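Local atomic coordinates of periplasmic branched-chain amino acid-binding protein (Burkholderia mallei, PDB entry 3I09), a protein that probably binds a branched-chain amino acid or similar small carboxylate in the periplasm and delivers it to an ABC transporter for uptake. Residues Trp143-Asp149 with Val171-His177; Ala196-Ala202 with Thr223-Leu229. One frame throughout, in Å; residues are numbered along the deposited sequence. Where two conformers were deposited one is given.

Interaction 1 of 2, residues Trp143-Asp149 with Val171-His177; sequences WFFLTAD and VLGEVRH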
ATOM      1  N   TRP A 143       8.350   1.749 -22.853  1.00 12.82           N
ATOM      2  CA  TRP A 143       7.395   1.079 -21.941  1.00 13.02           C
ATOM      3  C   TRP A 143       6.065   0.751 -22.590  1.00 13.44           C
ATOM      4  O   TRP A 143       5.540   1.546 -23.369  1.00 14.02           O
ATOM      5  CB  TRP A 143       7.084   1.937 -20.707  1.00 12.33           C
ATOM      6  CG  TRP A 143       8.217   2.074 -19.747  1.00 12.58           C
ATOM      7  CD1 TRP A 143       9.447   2.595 -20.012  1.00 12.77           C
ATOM      8  CD2 TRP A 143       8.239   1.683 -18.370  1.00 12.46           C
ATOM      9  NE1 TRP A 143      10.232   2.564 -18.897  1.00 13.36           N
ATOM     10  CE2 TRP A 143       9.517   2.013 -17.865  1.00 11.79           C
ATOM     11  CE3 TRP A 143       7.304   1.100 -17.503  1.00 13.70           C
ATOM     12  CZ2 TRP A 143       9.884   1.772 -16.538  1.00 13.43           C
ATOM     13  CZ3 TRP A 143       7.671   0.871 -16.201  1.00 14.93           C
ATOM     14  CH2 TRP A 143       8.951   1.195 -15.730  1.00 13.79           C
ATOM     15  N   PHE A 144       5.518  -0.409 -22.210  1.00 13.49           N
ATOM     16  CA  PHE A 144       4.132  -0.782 -22.502  1.00 14.10           C
ATOM     17  C   PHE A 144       3.517  -1.212 -21.170  1.00 13.54           C
ATOM     18  O   PHE A 144       4.125  -1.985 -20.409  1.00 14.39           O
ATOM     19  CB  PHE A 144       4.051  -1.908 -23.532  1.00 13.98           C
ATOM     20  CG  PHE A 144       2.655  -2.128 -24.097  1.00 17.40           C
ATOM     21  CD1 PHE A 144       1.764  -2.978 -23.467  1.00 19.78           C
ATOM     22  CD2 PHE A 144       2.246  -1.469 -25.262  1.00 19.07           C
ATOM     23  CE1 PHE A 144       0.491  -3.178 -23.994  1.00 20.28           C
ATOM     24  CE2 PHE A 144       0.977  -1.676 -25.795  1.00 19.93           C
ATOM     25  CZ  PHE A 144       0.105  -2.522 -25.152  1.00 20.49           C
ATOM     26  N   PHE A 145       2.331  -0.697 -20.861  1.00 12.46           N
ATOM     27  CA  PHE A 145       1.684  -1.017 -19.565  1.00 12.68           C
ATOM     28  C   PHE A 145       0.638  -2.115 -19.681  1.00 13.90           C
ATOM     29  O   PHE A 145      -0.172  -2.153 -20.655  1.00 13.89           O
ATOM     30  CB  PHE A 145       1.081   0.223 -18.914  1.00 12.26           C
ATOM     31  CG  PHE A 145       2.096   1.212 -18.442  1.00 12.65           C
ATOM     32  CD1 PHE A 145       2.668   1.071 -17.202  1.00 11.57           C
ATOM     33  CD2 PHE A 145       2.513   2.259 -19.256  1.00 14.74           C
ATOM     34  CE1 PHE A 145       3.646   1.947 -16.760  1.00 15.51           C
ATOM     35  CE2 PHE A 145       3.479   3.170 -18.807  1.00 13.19           C
ATOM     36  CZ  PHE A 145       4.046   3.002 -17.567  1.00 15.17           C
ATOM     37  N   LEU A 146       0.654  -3.005 -18.681  1.00 13.57           N
ATOM     38  CA  LEU A 146      -0.453  -3.925 -18.423  1.00 13.74           C
ATOM     39  C   LEU A 146      -1.126  -3.373 -17.172  1.00 14.43           C
ATOM     40  O   LEU A 146      -0.533  -3.369 -16.088  1.00 14.18           O
ATOM     41  CB  LEU A 146       0.064  -5.338 -18.174  1.00 13.94           C
ATOM     42  CG  LEU A 146      -0.932  -6.440 -17.833  1.00 15.80           C
ATOM     43  CD1 LEU A 146      -1.961  -6.648 -18.961  1.00 16.83           C
ATOM     44  CD2 LEU A 146      -0.206  -7.764 -17.550  1.00 18.12           C
ATOM     45  N   THR A 147      -2.369  -2.921 -17.299  1.00 13.05           N
ATOM     46  CA  THR A 147      -2.966  -2.088 -16.271  1.00 13.39           C
ATOM     47  C   THR A 147      -4.284  -2.667 -15.771  1.00 13.89           C
ATOM     48  O   THR A 147      -5.224  -2.878 -16.570  1.00 14.45           O
ATOM     49  CB  THR A 147      -3.231  -0.690 -16.840  1.00 14.58           C
ATOM     50  OG1 THR A 147      -1.984  -0.129 -17.300  1.00 15.10           O
ATOM     51  CG2 THR A 147      -3.914   0.245 -15.814  1.00 13.83           C
ATOM     52  N   ALA A 148      -4.386  -2.860 -14.462  1.00 13.12           N
ATOM     53  CA  ALA A 148      -5.639  -3.296 -13.853  1.00 13.38           C
ATOM     54  C   ALA A 148      -6.701  -2.208 -14.064  1.00 12.52           C
ATOM     55  O   ALA A 148      -6.477  -1.030 -13.772  1.00 12.72           O
ATOM     56  CB  ALA A 148      -5.479  -3.587 -12.357  1.00 11.94           C
ATOM     57  N   ASP A 149      -7.868  -2.636 -14.521  1.00 14.25           N
ATOM     58  CA  ASP A 149      -8.942  -1.730 -14.941  1.00 13.91           C
ATOM     59  C   ASP A 149      -9.788  -1.224 -13.796  1.00 14.98           C
ATOM     60  O   ASP A 149     -10.962  -1.581 -13.682  1.00 14.97           O
ATOM     61  CB  ASP A 149      -9.829  -2.435 -15.995  1.00 14.53           C
ATOM     62  CG  ASP A 149     -10.816  -1.476 -16.690  1.00 17.39           C
ATOM     63  OD1 ASP A 149     -10.637  -0.229 -16.614  1.00 16.14           O
ATOM     64  OD2 ASP A 149     -11.789  -1.989 -17.327  1.00 20.45           O
ATOM     65  N   VAL A 171       6.328   6.035 -23.766  1.00 17.04           N
ATOM     66  CA  VAL A 171       5.300   5.036 -23.509  1.00 15.65           C
ATOM     67  C   VAL A 171       4.679   4.690 -24.835  1.00 16.64           C
ATOM     68  O   VAL A 171       4.106   5.559 -25.486  1.00 16.86           O
ATOM     69  CB  VAL A 171       4.225   5.595 -22.523  1.00 16.31           C
ATOM     70  CG1 VAL A 171       3.046   4.610 -22.358  1.00 14.53           C
ATOM     71  CG2 VAL A 171       4.892   5.939 -21.190  1.00 16.51           C
ATOM     72  N   LEU A 172       4.769   3.427 -25.228  1.00 16.57           N
ATOM     73  CA  LEU A 172       4.293   2.976 -26.528  1.00 17.50           C
ATOM     74  C   LEU A 172       2.823   2.591 -26.524  1.00 17.92           C
ATOM     75  O   LEU A 172       2.186   2.556 -27.573  1.00 19.04           O
ATOM     76  CB  LEU A 172       5.117   1.779 -27.028  1.00 16.97           C
ATOM     77  CG  LEU A 172       6.630   1.980 -27.076  1.00 17.74           C
ATOM     78  CD1 LEU A 172       7.280   0.838 -27.846  1.00 18.25           C
ATOM     79  CD2 LEU A 172       6.963   3.317 -27.680  1.00 20.37           C
ATOM     80  N   GLY A 173       2.284   2.275 -25.363  1.00 18.68           N
ATOM     81  CA  GLY A 173       0.893   1.890 -25.265  1.00 18.25           C
ATOM     82  C   GLY A 173       0.568   1.276 -23.914  1.00 18.18           C
ATOM     83  O   GLY A 173       1.429   1.189 -23.018  1.00 15.62           O
ATOM     84  N   GLU A 174      -0.681   0.849 -23.792  1.00 17.37           N
ATOM     85  CA  GLU A 174      -1.175   0.149 -22.624  0.50 17.09           C
ATOM     86  C   GLU A 174      -2.267  -0.842 -23.035  1.00 16.98           C
ATOM     87  O   GLU A 174      -2.921  -0.654 -24.087  1.00 14.56           O
ATOM     88  CB  GLU A 174      -1.710   1.171 -21.613  0.50 17.78           C
ATOM     89  CG  GLU A 174      -2.991   1.923 -22.026  0.50 19.98           C
ATOM     90  CD  GLU A 174      -4.225   1.416 -21.267  0.50 22.04           C
ATOM     91  OE1 GLU A 174      -4.652   2.090 -20.298  0.50 21.92           O
ATOM     92  OE2 GLU A 174      -4.755   0.343 -21.643  0.50 21.81           O
ATOM     93  N   VAL A 175      -2.475  -1.872 -22.229  1.00 14.98           N
ATOM     94  CA  VAL A 175      -3.618  -2.769 -22.368  1.00 15.31           C
ATOM     95  C   VAL A 175      -4.215  -2.973 -20.975  1.00 16.40           C
ATOM     96  O   VAL A 175      -3.481  -3.108 -19.999  1.00 15.17           O
ATOM     97  CB  VAL A 175      -3.278  -4.134 -23.040  1.00 16.33           C
ATOM     98  CG1 VAL A 175      -2.285  -4.969 -22.207  1.00 14.25           C
ATOM     99  CG2 VAL A 175      -4.565  -4.915 -23.303  1.00 15.88           C
ATOM    100  N   ARG A 176      -5.542  -2.942 -20.874  1.00 17.22           N
ATOM    101  CA  ARG A 176      -6.248  -3.089 -19.588  1.00 17.38           C
ATOM    102  C   ARG A 176      -6.675  -4.512 -19.392  1.00 18.11           C
ATOM    103  O   ARG A 176      -6.915  -5.254 -20.381  1.00 16.44           O
ATOM    104  CB  ARG A 176      -7.512  -2.270 -19.571  1.00 19.66           C
ATOM    105  CG  ARG A 176      -7.287  -0.823 -19.779  1.00 20.41           C
ATOM    106  CD  ARG A 176      -7.376  -0.032 -18.545  1.00 21.70           C
ATOM    107  NE  ARG A 176      -7.371   1.384 -18.900  1.00 19.62           N
ATOM    108  CZ  ARG A 176      -8.425   2.173 -18.960  1.00 21.09           C
ATOM    109  NH1 ARG A 176      -9.640   1.736 -18.642  1.00 21.93           N
ATOM    110  NH2 ARG A 176      -8.243   3.436 -19.300  1.00 20.83           N
ATOM    111  N   HIS A 177      -6.707  -4.921 -18.118  1.00 15.87           N
ATOM    112  CA  HIS A 177      -7.240  -6.201 -17.761  1.00 15.02           C
ATOM    113  C   HIS A 177      -8.186  -6.010 -16.592  1.00 13.59           C
ATOM    114  O   HIS A 177      -7.982  -5.112 -15.801  1.00 14.27           O
ATOM    115  CB  HIS A 177      -6.138  -7.204 -17.429  1.00 13.99           C
ATOM    116  CG  HIS A 177      -5.347  -6.896 -16.172  1.00 13.20           C
ATOM    117  ND1 HIS A 177      -5.774  -7.272 -14.922  1.00 13.48           N
ATOM    118  CD2 HIS A 177      -4.141  -6.297 -16.000  1.00 14.73           C
ATOM    119  CE1 HIS A 177      -4.866  -6.900 -14.021  1.00 16.81           C
ATOM    120  NE2 HIS A 177      -3.857  -6.323 -14.656  1.00 15.59           N
TER

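Interaction 2 of 2, residues Ala196-Ala202 with Thr223-Leu229; sequences AQILGLA and TMKLAAL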
ATOM      1  N   ALA A 196       8.184  -2.662 -26.967  1.00 14.17           N
ATOM      2  CA  ALA A 196       8.743  -1.936 -25.827  1.00 14.26           C
ATOM      3  C   ALA A 196       9.813  -2.768 -25.119  1.00 12.01           C
ATOM      4  O   ALA A 196       9.721  -3.994 -25.120  1.00 12.27           O
ATOM      5  CB  ALA A 196       7.609  -1.580 -24.849  1.00 12.38           C
ATOM      6  N   GLN A 197      10.775  -2.089 -24.475  1.00 11.94           N
ATOM      7  CA  GLN A 197      11.821  -2.711 -23.652  1.00 12.10           C
ATOM      8  C   GLN A 197      11.272  -3.206 -22.308  1.00 12.23           C
ATOM      9  O   GLN A 197      11.656  -4.263 -21.811  1.00 13.04           O
ATOM     10  CB  GLN A 197      12.950  -1.706 -23.357  1.00 12.13           C
ATOM     11  CG  GLN A 197      13.810  -1.352 -24.546  1.00 13.51           C
ATOM     12  CD  GLN A 197      14.683  -0.127 -24.320  1.00 15.36           C
ATOM     13  OE1 GLN A 197      14.207   0.893 -23.846  1.00 16.93           O
ATOM     14  NE2 GLN A 197      15.984  -0.225 -24.675  1.00 15.77           N
ATOM     15  N   ILE A 198      10.350  -2.432 -21.735  1.00 13.01           N
ATOM     16  CA  ILE A 198       9.822  -2.671 -20.398  1.00 11.45           C
ATOM     17  C   ILE A 198       8.308  -2.915 -20.472  1.00 12.47           C
ATOM     18  O   ILE A 198       7.575  -2.125 -21.091  1.00 12.71           O
ATOM     19  CB  ILE A 198      10.083  -1.441 -19.489  1.00 11.80           C
ATOM     20  CG1 ILE A 198      11.569  -1.031 -19.503  1.00 13.02           C
ATOM     21  CG2 ILE A 198       9.539  -1.678 -18.057  1.00 10.62           C
ATOM     22  CD1 ILE A 198      12.564  -2.150 -19.042  1.00 13.09           C
ATOM     23  N   LEU A 199       7.857  -3.992 -19.820  1.00 13.53           N
ATOM     24  CA  LEU A 199       6.445  -4.228 -19.520  1.00 13.25           C
ATOM     25  C   LEU A 199       6.163  -3.796 -18.099  1.00 13.94           C
ATOM     26  O   LEU A 199       6.645  -4.419 -17.137  1.00 12.74           O
ATOM     27  CB  LEU A 199       6.089  -5.712 -19.694  1.00 14.04           C
ATOM     28  CG  LEU A 199       4.631  -6.164 -19.437  1.00 17.32           C
ATOM     29  CD1 LEU A 199       3.694  -5.457 -20.376  1.00 21.21           C
ATOM     30  CD2 LEU A 199       4.469  -7.665 -19.614  1.00 17.90           C
ATOM     31  N   GLY A 200       5.425  -2.707 -17.954  1.00 13.13           N
ATOM     32  CA  GLY A 200       5.126  -2.126 -16.643  1.00 12.92           C
ATOM     33  C   GLY A 200       3.851  -2.789 -16.156  1.00 14.02           C
ATOM     34  O   GLY A 200       2.811  -2.734 -16.813  1.00 12.65           O
ATOM     35  N   LEU A 201       3.953  -3.464 -15.028  1.00 12.50           N
ATOM     36  CA  LEU A 201       2.827  -4.140 -14.402  1.00 12.32           C
ATOM     37  C   LEU A 201       2.110  -3.208 -13.444  1.00 12.57           C
ATOM     38  O   LEU A 201       2.506  -3.072 -12.273  1.00 11.73           O
ATOM     39  CB  LEU A 201       3.338  -5.352 -13.640  1.00 12.53           C
ATOM     40  CG  LEU A 201       4.031  -6.374 -14.532  1.00 13.55           C
ATOM     41  CD1 LEU A 201       4.649  -7.496 -13.679  1.00 13.77           C
ATOM     42  CD2 LEU A 201       3.067  -6.935 -15.580  1.00 13.56           C
ATOM     43  N   ALA A 202       1.110  -2.489 -13.961  1.00 12.14           N
ATOM     44  CA  ALA A 202       0.330  -1.544 -13.158  1.00 12.67           C
ATOM     45  C   ALA A 202      -0.842  -2.306 -12.557  1.00 11.55           C
ATOM     46  O   ALA A 202      -2.021  -2.078 -12.878  1.00 12.41           O
ATOM     47  CB  ALA A 202      -0.154  -0.341 -14.045  1.00 12.53           C
ATOM     48  N   THR A 223      12.064 -11.249 -24.394  1.00 25.14           N
ATOM     49  CA  THR A 223      12.210 -10.046 -25.202  1.00 25.07           C
ATOM     50  C   THR A 223      11.881  -8.736 -24.479  1.00 23.68           C
ATOM     51  O   THR A 223      12.207  -7.667 -24.991  1.00 22.75           O
ATOM     52  CB  THR A 223      11.370 -10.132 -26.486  1.00 24.86           C
ATOM     53  OG1 THR A 223       9.967 -10.128 -26.166  1.00 26.66           O
ATOM     54  CG2 THR A 223      11.709 -11.371 -27.262  1.00 25.49           C
HETATM   55  N   MSE A 224      11.275  -8.817 -23.297  1.00 21.38           N
HETATM   56  CA  MSE A 224      10.924  -7.624 -22.507  1.00 20.63           C
HETATM   57  C   MSE A 224      11.366  -7.865 -21.044  1.00 18.17           C
HETATM   58  O   MSE A 224      11.350  -9.001 -20.564  1.00 18.75           O
HETATM   59  CB  MSE A 224       9.392  -7.348 -22.524  1.00 20.12           C
HETATM   60  CG  MSE A 224       8.664  -7.300 -23.886  1.00 23.02           C
HETATM   61 SE   MSE A 224       6.801  -7.085 -23.553  0.75 22.56          SE
HETATM   62  CE  MSE A 224       6.678  -5.115 -23.530  1.00 19.89           C
ATOM     63  N   LYS A 225      11.791  -6.812 -20.363  1.00 16.73           N
ATOM     64  CA  LYS A 225      11.970  -6.854 -18.932  1.00 15.64           C
ATOM     65  C   LYS A 225      10.651  -6.456 -18.217  1.00 15.97           C
ATOM     66  O   LYS A 225       9.979  -5.518 -18.640  1.00 13.63           O
ATOM     67  CB  LYS A 225      13.098  -5.921 -18.499  1.00 17.33           C
ATOM     68  CG  LYS A 225      14.505  -6.477 -18.721  1.00 20.73           C
ATOM     69  CD  LYS A 225      15.521  -5.809 -17.779  1.00 24.00           C
ATOM     70  CE  LYS A 225      16.947  -6.413 -17.873  1.00 26.13           C
ATOM     71  NZ  LYS A 225      17.842  -5.859 -16.771  1.00 22.69           N
ATOM     72  N   LEU A 226      10.297  -7.166 -17.154  1.00 13.46           N
ATOM     73  CA  LEU A 226       9.106  -6.810 -16.377  1.00 14.44           C
ATOM     74  C   LEU A 226       9.476  -5.765 -15.340  1.00 14.20           C
ATOM     75  O   LEU A 226      10.517  -5.872 -14.729  1.00 14.77           O
ATOM     76  CB  LEU A 226       8.522  -8.030 -15.670  1.00 12.98           C
ATOM     77  CG  LEU A 226       8.238  -9.261 -16.526  1.00 17.59           C
ATOM     78  CD1 LEU A 226       7.688 -10.420 -15.661  1.00 18.88           C
ATOM     79  CD2 LEU A 226       7.296  -8.935 -17.655  1.00 17.45           C
ATOM     80  N   ALA A 227       8.647  -4.735 -15.196  1.00 13.34           N
ATOM     81  CA  ALA A 227       8.766  -3.804 -14.091  1.00 13.27           C
ATOM     82  C   ALA A 227       7.544  -4.061 -13.209  1.00 13.63           C
ATOM     83  O   ALA A 227       6.412  -3.725 -13.560  1.00 13.86           O
ATOM     84  CB  ALA A 227       8.821  -2.377 -14.575  1.00 13.09           C
ATOM     85  N   ALA A 228       7.779  -4.674 -12.066  1.00 13.85           N
ATOM     86  CA  ALA A 228       6.710  -4.989 -11.132  1.00 13.86           C
ATOM     87  C   ALA A 228       6.544  -3.740 -10.275  1.00 14.75           C
ATOM     88  O   ALA A 228       7.291  -3.489  -9.332  1.00 16.33           O
ATOM     89  CB  ALA A 228       7.072  -6.222 -10.311  1.00 15.25           C
ATOM     90  N   LEU A 229       5.565  -2.929 -10.633  1.00 14.23           N
ATOM     91  CA  LEU A 229       5.432  -1.622 -10.009  1.00 13.70           C
ATOM     92  C   LEU A 229       4.864  -1.702  -8.586  1.00 13.78           C
ATOM     93  O   LEU A 229       5.044  -0.773  -7.793  1.00 13.17           O
ATOM     94  CB  LEU A 229       4.567  -0.731 -10.908  1.00 13.20           C
ATOM     95  CG  LEU A 229       5.169  -0.445 -12.270  1.00 14.00           C
ATOM     96  CD1 LEU A 229       4.092   0.216 -13.211  1.00 13.38           C
ATOM     97  CD2 LEU A 229       6.409   0.444 -12.178  1.00 15.34           C
TER

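Interaction 1 of 2, residues Trp143-Asp149 with Val171-His177
A parallel beta-alpha-beta unit of the type I periplasmic binding protein fold brings strand 142-148 beside strand 170-177, with helix 151-166 as the crossover, and residues from Trp143 and Val171 onward pair along the edge of a four-stranded sheet. The backbone hydrogen bonds begin with Leu172 N donating to Trp143 O and finish with Asp149 N donating to His177 O (2.8 Å), the strand directions diverging by only 12°. Phe144 lays one ring face over the Gly173-Glu174 peptide: CG stands anti to the backbone N (chi1 -167°), which carries the ring over to the partner strand until CD2 lies 3.5 Å from Gly173 C, while Val175 CG1 meets the ring at its edge. Val175 CG1 also touches Leu146 CD1 at 3.7 Å, the two side chains running side by side under helix 185-193. On the face turned to helix 151-166, the ring edge of Phe145 receives Val171 CG1, 3.9 Å from CE2. A charge network runs along this face from Glu174 through Arg176 to Asp149. In one of its two conformers Glu174 offers the syn lone pair of OE1 to Arg176 NE, a less certain link; Arg176 NH1 reaches Asp149 OD1 at 3.0 Å from above the carboxylate plane. His177, hydrogen-bonded through NE2 to Asn203 ND2, turns one imidazole face to Ala148, whose CA makes a CH-pi contact 3.8 Å from the ring centroid.

Interaction 2 of 2, residues Ala196-Ala202 with Thr223-Leu229
Ala196 and Met224, a selenomethionine here, meet just ahead of the paired strands of a second parallel beta-alpha-beta unit of this alpha/beta fold, in which helix 205-217 links strand 198-202 to the edge strand 225-228. The bend at the end of the Met224 chain (chi3 90°) sets CE 3.9 Å from Ala196 CB and equally near Leu199 CB. Gln197 then gives its carbonyl O to Lys225 N, opening the backbone pairing. At Ile198 two branches divide the work: CG2 packs on Ala227 CB at 3.6 Å, and CD1 rests on Lys225 CB, the aliphatic base of a residue exposed to solvent. Leu199, on the other face of the sheet, aligns its side chain with that of Leu226, CD2 to CD2 at 3.7 Å; its carbonyl O takes a nearly straight bond from Ala227 N (2.8 Å, 177°). Leu201 N bonds to Ala227 O, and its side chain, with that of Leu226, packs against Ile212 of the crossover helix. The pairing slackens beyond this point, for Leu229 N reaches Leu201 O only weakly at 3.5 Å. Leu229 CB nevertheless closes on that same Leu201 O, at 3.4 Å.

How the interactions relate
Interactions 1 and 2 illustrate how consecutive beta-alpha-beta units build one parallel sheet outward from its middle. Strands 142-148 and 198-202 are neighbours, so each contact adds an outer strand, 170-177 on one flank and 225-228 on the other. The centres lie about 10 Å apart. Leu146 and Phe144 both tie the inner strands together; at Leu146 the probable hydrogen bonds are N to Gly200 O at 2.9 Å and O to Ala202 N at 2.8 Å. The C-terminal ends of both inner strands lie on the pocket side: bound acetoacetic acid is about 8 Å from the Ala148 side chain and about 10 Å from that of Ala202, and pocket residues Tyr150 and Ala204 follow soon after.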